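Local coordinates for protein monoacylglycerol lipase (Palaeococcus ferrophilus, PDB 6QE2) that hydrolyses monoacylglycerols, releasing glycerol and a free fatty acid, at residues L83-S87 with H233-E237; S111-S117 with I205-S211; L197-D203 with M226-Y232. All blocks are in the same frame, centred on the assembly; numbering follows the deposited sequence.

Contact 1 (L83-S87 with H233-E237). With LDA (lauryl dimethylamine-N-oxide), chain D; GOL (glycerol), chain C.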
# COMPACT_ATOMS: atom_id res chain seq x y z
N LEU A 83 -3.15 -9.97 2.81
CA LEU A 83 -2.41 -8.88 2.19
C LEU A 83 -2.38 -7.66 3.11
O LEU A 83 -3.39 -7.31 3.72
CB LEU A 83 -3.04 -8.47 0.85
CG LEU A 83 -3.26 -9.54 -0.21
CD1 LEU A 83 -3.86 -8.90 -1.45
CD2 LEU A 83 -1.95 -10.22 -0.55
N PHE A 84 -1.22 -7.02 3.20
CA PHE A 84 -1.07 -5.73 3.86
C PHE A 84 -0.40 -4.78 2.89
O PHE A 84 0.70 -5.06 2.41
CB PHE A 84 -0.25 -5.82 5.15
CG PHE A 84 0.00 -4.47 5.78
CD1 PHE A 84 -0.92 -3.93 6.65
CD2 PHE A 84 1.13 -3.73 5.46
CE1 PHE A 84 -0.72 -2.68 7.20
CE2 PHE A 84 1.34 -2.48 6.02
CZ PHE A 84 0.41 -1.96 6.89
N GLY A 85 -1.03 -3.64 2.63
CA GLY A 85 -0.46 -2.66 1.73
C GLY A 85 -0.63 -1.26 2.28
O GLY A 85 -1.59 -0.96 2.98
N HIS A 86 0.34 -0.39 1.96
CA HIS A 86 0.31 1.00 2.40
C HIS A 86 0.35 1.94 1.20
O HIS A 86 1.21 1.81 0.33
CB HIS A 86 1.47 1.30 3.34
CG HIS A 86 1.66 2.77 3.60
ND1 HIS A 86 0.79 3.50 4.39
CD2 HIS A 86 2.59 3.64 3.16
CE1 HIS A 86 1.19 4.75 4.43
NE2 HIS A 86 2.28 4.87 3.69
N SER A 87 -0.59 2.89 1.18
CA SER A 87 -0.64 3.98 0.18
C SER A 87 -0.84 3.42 -1.22
O SER A 87 -1.90 2.83 -1.50
CB SER A 87 0.62 4.82 0.40
OG SER A 87 0.41 6.11 -0.22
N HIS A 233 -0.18 10.93 6.86
CA HIS A 233 -0.26 9.83 5.90
C HIS A 233 0.34 8.55 6.46
O HIS A 233 -0.21 7.46 6.27
CB HIS A 233 0.45 10.24 4.61
CG HIS A 233 0.40 9.21 3.53
ND1 HIS A 233 -0.78 8.77 2.97
CD2 HIS A 233 1.39 8.56 2.87
CE1 HIS A 233 -0.51 7.89 2.02
NE2 HIS A 233 0.80 7.74 1.95
N GLU A 234 1.48 8.65 7.14
CA GLU A 234 2.13 7.49 7.75
C GLU A 234 1.78 7.48 9.23
O GLU A 234 2.24 8.34 9.99
CB GLU A 234 3.64 7.52 7.54
CG GLU A 234 4.02 7.29 6.10
CD GLU A 234 5.52 7.24 5.88
OE1 GLU A 234 6.27 7.34 6.87
OE2 GLU A 234 5.93 7.10 4.71
N ILE A 235 0.96 6.51 9.64
CA ILE A 235 0.62 6.35 11.05
C ILE A 235 1.66 5.51 11.78
O ILE A 235 1.70 5.55 13.03
CB ILE A 235 -0.79 5.74 11.19
CG1 ILE A 235 -1.76 6.43 10.23
CG2 ILE A 235 -1.32 5.88 12.61
CD1 ILE A 235 -3.08 5.71 10.06
N PHE A 236 2.54 4.81 11.05
CA PHE A 236 3.44 3.81 11.63
C PHE A 236 4.31 4.37 12.75
O PHE A 236 4.57 3.69 13.74
CB PHE A 236 4.35 3.22 10.55
CG PHE A 236 3.63 2.54 9.44
CD1 PHE A 236 3.19 3.25 8.34
CD2 PHE A 236 3.40 1.17 9.49
CE1 PHE A 236 2.52 2.62 7.31
CE2 PHE A 236 2.72 0.53 8.46
CZ PHE A 236 2.29 1.26 7.37
N GLU A 237 4.83 5.57 12.52
CA GLU A 237 5.71 6.23 13.48
C GLU A 237 5.09 7.43 14.18
O GLU A 237 5.80 8.22 14.80
CB GLU A 237 7.03 6.60 12.81
CG GLU A 237 7.60 5.49 11.94
CD GLU A 237 8.96 5.82 11.37
OE1 GLU A 237 9.94 5.82 12.14
OE2 GLU A 237 9.05 6.08 10.15
N1 LDA D . 0.39 7.88 -3.55
O1 LDA D . 0.25 6.67 -3.36
CM1 LDA D . 1.75 8.27 -3.18
CM2 LDA D . -0.58 8.62 -2.76
C1 LDA D . 0.19 8.19 -4.96
C2 LDA D . 0.77 9.56 -5.21
C3 LDA D . 0.90 9.79 -6.70
C4 LDA D . 1.33 11.22 -6.98
C5 LDA D . 1.19 11.54 -8.45
C6 LDA D . 1.99 12.78 -8.81
C7 LDA D . 1.67 13.20 -10.23
C8 LDA D . 2.86 12.97 -11.14
C9 LDA D . 2.45 12.23 -12.39
C10 LDA D . 2.56 13.13 -13.61
C11 LDA D . 2.51 12.32 -14.90
C12 LDA D . 3.05 10.93 -14.68
C1 GOL C . 5.83 6.06 1.01
O1 GOL C . 6.81 6.62 0.14
C2 GOL C . 5.10 7.19 1.68
O2 GOL C . 4.14 6.69 2.60
C3 GOL C . 4.41 7.99 0.59
O3 GOL C . 3.37 7.18 0.06

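Contact 2 (S111-S117 with I205-S211). With LDA (lauryl dimethylamine-N-oxide), chain D.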
# COMPACT_ATOMS: atom_id res chain seq x y z
N SER A 111 -3.77 3.72 4.79
CA SER A 111 -3.83 4.93 3.98
C SER A 111 -3.89 4.65 2.48
O SER A 111 -3.07 5.17 1.72
CB SER A 111 -2.62 5.83 4.27
OG SER A 111 -2.53 6.15 5.65
N PRO A 112 -4.82 3.82 2.00
CA PRO A 112 -4.82 3.46 0.58
C PRO A 112 -5.13 4.67 -0.29
O PRO A 112 -5.88 5.57 0.10
CB PRO A 112 -5.92 2.40 0.48
CG PRO A 112 -6.82 2.67 1.64
CD PRO A 112 -5.93 3.17 2.73
N ALA A 113 -4.52 4.69 -1.47
CA ALA A 113 -4.67 5.80 -2.42
C ALA A 113 -6.02 5.65 -3.11
O ALA A 113 -6.14 5.01 -4.16
CB ALA A 113 -3.52 5.81 -3.41
N LEU A 114 -7.06 6.26 -2.53
CA LEU A 114 -8.42 6.14 -3.02
C LEU A 114 -9.06 7.49 -3.37
O LEU A 114 -10.21 7.52 -3.83
CB LEU A 114 -9.29 5.42 -1.99
CG LEU A 114 -8.90 3.96 -1.72
CD1 LEU A 114 -9.63 3.42 -0.51
CD2 LEU A 114 -9.19 3.10 -2.95
N ALA A 115 -8.36 8.58 -3.13
CA ALA A 115 -8.82 9.92 -3.46
C ALA A 115 -7.60 10.76 -3.81
O ALA A 115 -6.53 10.58 -3.23
CB ALA A 115 -9.60 10.55 -2.30
N LYS A 116 -7.77 11.65 -4.78
CA LYS A 116 -6.69 12.53 -5.20
C LYS A 116 -6.32 13.48 -4.07
O LYS A 116 -7.18 13.97 -3.34
CB LYS A 116 -7.14 13.33 -6.43
CG LYS A 116 -6.10 14.26 -7.02
CD LYS A 116 -6.66 15.02 -8.21
CE LYS A 116 -7.55 16.17 -7.76
NZ LYS A 116 -6.83 17.08 -6.84
N SER A 117 -5.02 13.74 -3.93
CA SER A 117 -4.59 14.75 -2.97
C SER A 117 -5.01 16.13 -3.46
O SER A 117 -4.94 16.40 -4.66
CB SER A 117 -3.07 14.70 -2.81
OG SER A 117 -2.61 15.80 -2.03
N ILE A 205 -2.14 13.52 1.77
CA ILE A 205 -1.54 12.82 0.64
C ILE A 205 -2.55 11.86 0.03
O ILE A 205 -2.70 11.78 -1.20
CB ILE A 205 -0.27 12.09 1.10
CG1 ILE A 205 0.80 13.09 1.53
CG2 ILE A 205 0.26 11.19 -0.01
CD1 ILE A 205 1.99 12.48 2.22
N THR A 206 -3.26 11.11 0.87
CA THR A 206 -4.39 10.27 0.46
C THR A 206 -5.55 10.66 1.37
O THR A 206 -5.67 10.13 2.49
CB THR A 206 -4.07 8.78 0.56
OG1 THR A 206 -3.57 8.49 1.87
CG2 THR A 206 -3.02 8.37 -0.46
N PRO A 207 -6.38 11.61 0.96
CA PRO A 207 -7.48 12.05 1.82
C PRO A 207 -8.31 10.88 2.31
O PRO A 207 -8.76 10.08 1.52
CB PRO A 207 -8.30 12.93 0.90
CG PRO A 207 -7.28 13.52 -0.01
CD PRO A 207 -6.29 12.42 -0.26
N PRO A 208 -8.57 10.82 3.61
CA PRO A 208 -9.32 9.71 4.20
C PRO A 208 -10.73 9.47 3.67
O PRO A 208 -11.19 8.35 3.77
CB PRO A 208 -9.34 10.04 5.70
CG PRO A 208 -8.93 11.45 5.81
CD PRO A 208 -8.06 11.75 4.63
N GLU A 209 -11.37 10.47 3.09
CA GLU A 209 -12.71 10.28 2.57
C GLU A 209 -12.71 9.20 1.49
O GLU A 209 -13.72 8.57 1.25
CB GLU A 209 -13.32 11.58 2.07
CG GLU A 209 -14.80 11.49 1.77
CD GLU A 209 -15.65 11.30 3.01
OE1 GLU A 209 -15.20 11.64 4.11
OE2 GLU A 209 -16.79 10.83 2.88
N GLY A 210 -11.57 9.00 0.84
CA GLY A 210 -11.51 7.96 -0.17
C GLY A 210 -11.79 6.61 0.47
O GLY A 210 -12.52 5.82 -0.07
N SER A 211 -11.19 6.34 1.63
CA SER A 211 -11.44 5.11 2.37
C SER A 211 -12.87 5.04 2.91
O SER A 211 -13.49 4.00 2.92
CB SER A 211 -10.42 4.90 3.49
OG SER A 211 -9.21 4.41 2.98
N1 LDA D . 0.39 7.88 -3.55
O1 LDA D . 0.25 6.67 -3.36
CM1 LDA D . 1.75 8.27 -3.18
CM2 LDA D . -0.58 8.62 -2.76
C1 LDA D . 0.19 8.19 -4.96
C2 LDA D . 0.77 9.56 -5.21
C3 LDA D . 0.90 9.79 -6.70
C4 LDA D . 1.33 11.22 -6.98
C5 LDA D . 1.19 11.54 -8.45
C6 LDA D . 1.99 12.78 -8.81
C7 LDA D . 1.67 13.20 -10.23
C8 LDA D . 2.86 12.97 -11.14
C9 LDA D . 2.45 12.23 -12.39
C10 LDA D . 2.56 13.13 -13.61
C11 LDA D . 2.51 12.32 -14.90
C12 LDA D . 3.05 10.93 -14.68
O HOH W 1 -7.47 6.28 2.16
O HOH W 2 -7.82 8.06 -0.13
O HOH W 3 -3.83 10.05 -3.38

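Contact 3 (L197-D203 with M226-Y232)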
# COMPACT_ATOMS: atom_id res chain seq x y z
N LEU A 197 -9.49 -1.14 6.81
CA LEU A 197 -8.92 0.10 6.32
C LEU A 197 -8.47 0.95 7.51
O LEU A 197 -9.21 1.10 8.48
CB LEU A 197 -9.95 0.87 5.49
CG LEU A 197 -10.61 0.08 4.36
CD1 LEU A 197 -11.72 0.91 3.73
CD2 LEU A 197 -9.59 -0.30 3.30
N LEU A 198 -7.27 1.53 7.41
CA LEU A 198 -6.72 2.37 8.47
C LEU A 198 -6.32 3.71 7.88
O LEU A 198 -5.55 3.75 6.91
CB LEU A 198 -5.51 1.72 9.15
CG LEU A 198 -5.66 0.28 9.65
CD1 LEU A 198 -4.75 -0.61 8.84
CD2 LEU A 198 -5.31 0.18 11.12
N VAL A 199 -6.83 4.81 8.45
CA VAL A 199 -6.56 6.14 7.92
C VAL A 199 -6.24 7.11 9.06
O VAL A 199 -6.72 6.96 10.18
CB VAL A 199 -7.74 6.68 7.09
CG1 VAL A 199 -7.96 5.81 5.86
CG2 VAL A 199 -9.00 6.75 7.93
N GLY A 200 -5.40 8.10 8.75
CA GLY A 200 -5.19 9.25 9.61
C GLY A 200 -6.07 10.40 9.16
O GLY A 200 -6.15 10.70 7.96
N THR A 201 -6.73 11.07 10.12
CA THR A 201 -7.72 12.06 9.75
C THR A 201 -7.11 13.32 9.14
O THR A 201 -7.81 14.05 8.43
CB THR A 201 -8.58 12.48 10.95
OG1 THR A 201 -7.75 13.11 11.93
CG2 THR A 201 -9.28 11.28 11.56
N ALA A 202 -5.83 13.58 9.38
CA ALA A 202 -5.18 14.77 8.85
C ALA A 202 -4.35 14.48 7.61
O ALA A 202 -3.57 15.33 7.18
CB ALA A 202 -4.29 15.41 9.93
N ASP A 203 -4.53 13.30 7.02
CA ASP A 203 -3.80 12.89 5.83
C ASP A 203 -4.30 13.68 4.62
O ASP A 203 -5.48 13.59 4.27
CB ASP A 203 -4.00 11.39 5.64
CG ASP A 203 -3.18 10.81 4.50
OD1 ASP A 203 -2.50 11.55 3.77
OD2 ASP A 203 -3.22 9.56 4.36
N MET A 226 -10.83 2.08 10.56
CA MET A 226 -10.31 2.67 11.78
C MET A 226 -9.64 4.00 11.47
O MET A 226 -8.74 4.06 10.63
CB MET A 226 -9.31 1.74 12.47
CG MET A 226 -9.90 0.41 12.85
SD MET A 226 -8.68 -0.56 13.74
CE MET A 226 -8.51 0.43 15.22
N GLU A 227 -10.06 5.05 12.17
CA GLU A 227 -9.49 6.37 12.00
C GLU A 227 -8.59 6.72 13.18
O GLU A 227 -8.87 6.34 14.32
CB GLU A 227 -10.60 7.43 11.86
CG GLU A 227 -11.60 7.08 10.78
CD GLU A 227 -12.30 8.29 10.22
OE1 GLU A 227 -11.90 9.41 10.57
OE2 GLU A 227 -13.25 8.11 9.43
N PHE A 228 -7.53 7.45 12.90
CA PHE A 228 -6.55 7.86 13.91
C PHE A 228 -6.50 9.38 13.89
O PHE A 228 -5.87 9.99 13.02
CB PHE A 228 -5.20 7.21 13.64
CG PHE A 228 -5.24 5.71 13.73
CD1 PHE A 228 -5.67 4.95 12.65
CD2 PHE A 228 -4.89 5.07 14.90
CE1 PHE A 228 -5.74 3.58 12.74
CE2 PHE A 228 -4.95 3.69 15.00
CZ PHE A 228 -5.37 2.94 13.91
N LYS A 229 -7.18 9.98 14.87
CA LYS A 229 -7.43 11.42 14.86
C LYS A 229 -6.13 12.20 14.90
O LYS A 229 -5.32 12.04 15.82
CB LYS A 229 -8.32 11.79 16.04
CG LYS A 229 -8.66 13.27 16.11
CD LYS A 229 -9.56 13.56 17.30
CE LYS A 229 -9.90 15.04 17.38
NZ LYS A 229 -10.59 15.50 16.14
N GLY A 230 -5.92 13.05 13.90
CA GLY A 230 -4.77 13.91 13.82
C GLY A 230 -3.57 13.34 13.09
O GLY A 230 -2.67 14.10 12.72
N ALA A 231 -3.54 12.03 12.85
CA ALA A 231 -2.38 11.43 12.21
C ALA A 231 -2.29 11.86 10.75
O ALA A 231 -3.29 12.17 10.10
CB ALA A 231 -2.45 9.90 12.30
N TYR A 232 -1.06 11.89 10.24
CA TYR A 232 -0.78 12.21 8.85
C TYR A 232 -0.86 10.94 8.01
O TYR A 232 -1.53 9.97 8.38
CB TYR A 232 0.59 12.88 8.73
CG TYR A 232 0.66 14.31 9.25
CD1 TYR A 232 -0.45 14.92 9.80
CD2 TYR A 232 1.84 15.03 9.18
CE1 TYR A 232 -0.38 16.22 10.28
CE2 TYR A 232 1.92 16.33 9.65
CZ TYR A 232 0.81 16.92 10.20
OH TYR A 232 0.88 18.22 10.67

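Contact 1 (L83-S87 with H233-E237)
The imidazole of His86 has the edge of the Phe236 ring over one face and Ser87 CB over the other, while His233 O and the glycerol O2 lie at its rim, close to its plane. With CG anti to the backbone N (chi1 168°), His86 carries this ring toward 233-237. The Phe236 approach is T-shaped, the planes at 81° and Phe236 CE1 3.5 Å from His86 ND1. Beyond it, Phe236 CE2 meets the edge of Phe84 at CZ, 3.7 Å apart. His233 takes His86 CE1 over one face and Ser87 OG at its edge, in plane. Ser87 OG and His233 NE2 share a 2.7 Å hydrogen bond. Its geometry is that expected of nucleophile and base in a Ser-His-Asp triad, and the positive phi of Ser87 (63°) suits a strained nucleophile elbow, as in other alpha/beta hydrolases. A glycerol bridges the two segments: His86 NE2 donates to its O2 at 2.8 Å, that O2 donates to Glu234 OE2, and its O3 bonds to His233 NE2. Glu234 is further salt-bridged to Arg28. Strand 82-86 runs between strands 15-19 and 106-110, and helix 242-256 packs alongside, placing Ile249 on Phe84 and Phe245 edge-to-face with Phe236.

Contact 2 (S111-S117 with I205-S211)
Pro112 O and Ser211 OG both hold water 1, each at 2.7 Å, the water donating to the carbonyl. Two further waters also bridge the segments, each with different partners. Water 2 accepts from Leu114 N and donates to Pro207 O, 2.8 Å away; water 3 donates to Ala115 O at 2.8 Å and to Ile205 O. No direct hydrogen bond crosses between 111-117 and 205-211, so the waters carry the polar link and the rest is van der Waals contact. Leu114 CB lies against Gly210 C at 3.7 Å, tight enough that a CB on Gly210 would clash with Leu114 C and Ala115 N. Pro207 CG abuts Lys116 O, and Pro112 CG reaches Ser211 OG. With chi1 at 52°, Thr206 turns OG1 to Asp203 OD2, its hydrogen-bond partner, which leaves CG2 on the other branch, 3.6 Å from Ala113 CA. Ser111 OG bonds to His233 O. The chemistry therefore divides: carbonyls, one amide and the Ser211 hydroxyl are bridged by water between loop 111-117 and segment 205-211, while Thr206 CG2 and Ile205 CG2 meet an N-methyl of the bound detergent, which lies beside Ser87 and may mark part of the substrate site.

Contact 3 (L197-D203 with M226-Y232)
Leu197 O accepts from Met226 N at 2.8 Å, the first of three backbone bonds that zip strand 197-200 to strand 226-228. Val199 supplies the other two, its N donating to Met226 O at 3.0 Å and its O accepting from Phe228 N at 2.9 Å. The strand axes diverge by 20° with chains running the same way, so the pairing is parallel. On the opposite rim of strand 197-200, Leu198 pairs its backbone with Ala109 and Ser111. At the C-terminal ends of the strands the pattern changes. Phe228 O receives two donors from opposite faces of its carbonyl plane, Thr201 N at 3.2 Å across the contact and Ala231 N within the type II turn 228-231. The amide of Gly230 is met by a side chain instead: it donates to Thr201 OG1 over 2.7 Å in an almost straight line (178°). Thr201 offers that oxygen by holding it between its own N and carbonyl carbon (chi1 64°), which leaves CG2 3.4 Å from Glu227 OE1. A valine here would probably leave the Gly230 amide without its acceptor and the turn less firmly tied. Ala202 N then donates to Ala231 O at 3.0 Å, and Asp203 N closes the type I turn 200-203 on Gly200 O. The carboxylate of Glu227 is salt-bridged to Arg212, and Asp203 OD2 accepts from His233 ND1. On one side of the sheet Leu198 CD2 rests 3.8 Å from Phe228 CE1, the two side chains lying side by side. Strands 195-200 and 223-228, linked through helix 209-217, form a beta-alpha-beta crossover at the margin of the alpha/beta-hydrolase sheet, whose strand-end loops here bring Asp203, probably the triad acid, to His233.

How the contacts relate
Contact 1 is the most central and most buried of the three; contact 2 is partly buried, and contact 3 lies farthest out, with exposed side chains at the sheet's margin. Their chemistry follows: aromatic rings and a serine-histidine bond in contact 1, waters and close van der Waals fits in contact 2, parallel backbone bonding in contact 3, finished by turn and side-chain bonds. All meet around the presumed triad, where His233 of contact 1 is held from contact 3 through its ring and from contact 2 through its backbone. The detergent touches contacts 1 and 2. Contacts 2 and 3 share the crossover of strand 195-200 and helix 209-217.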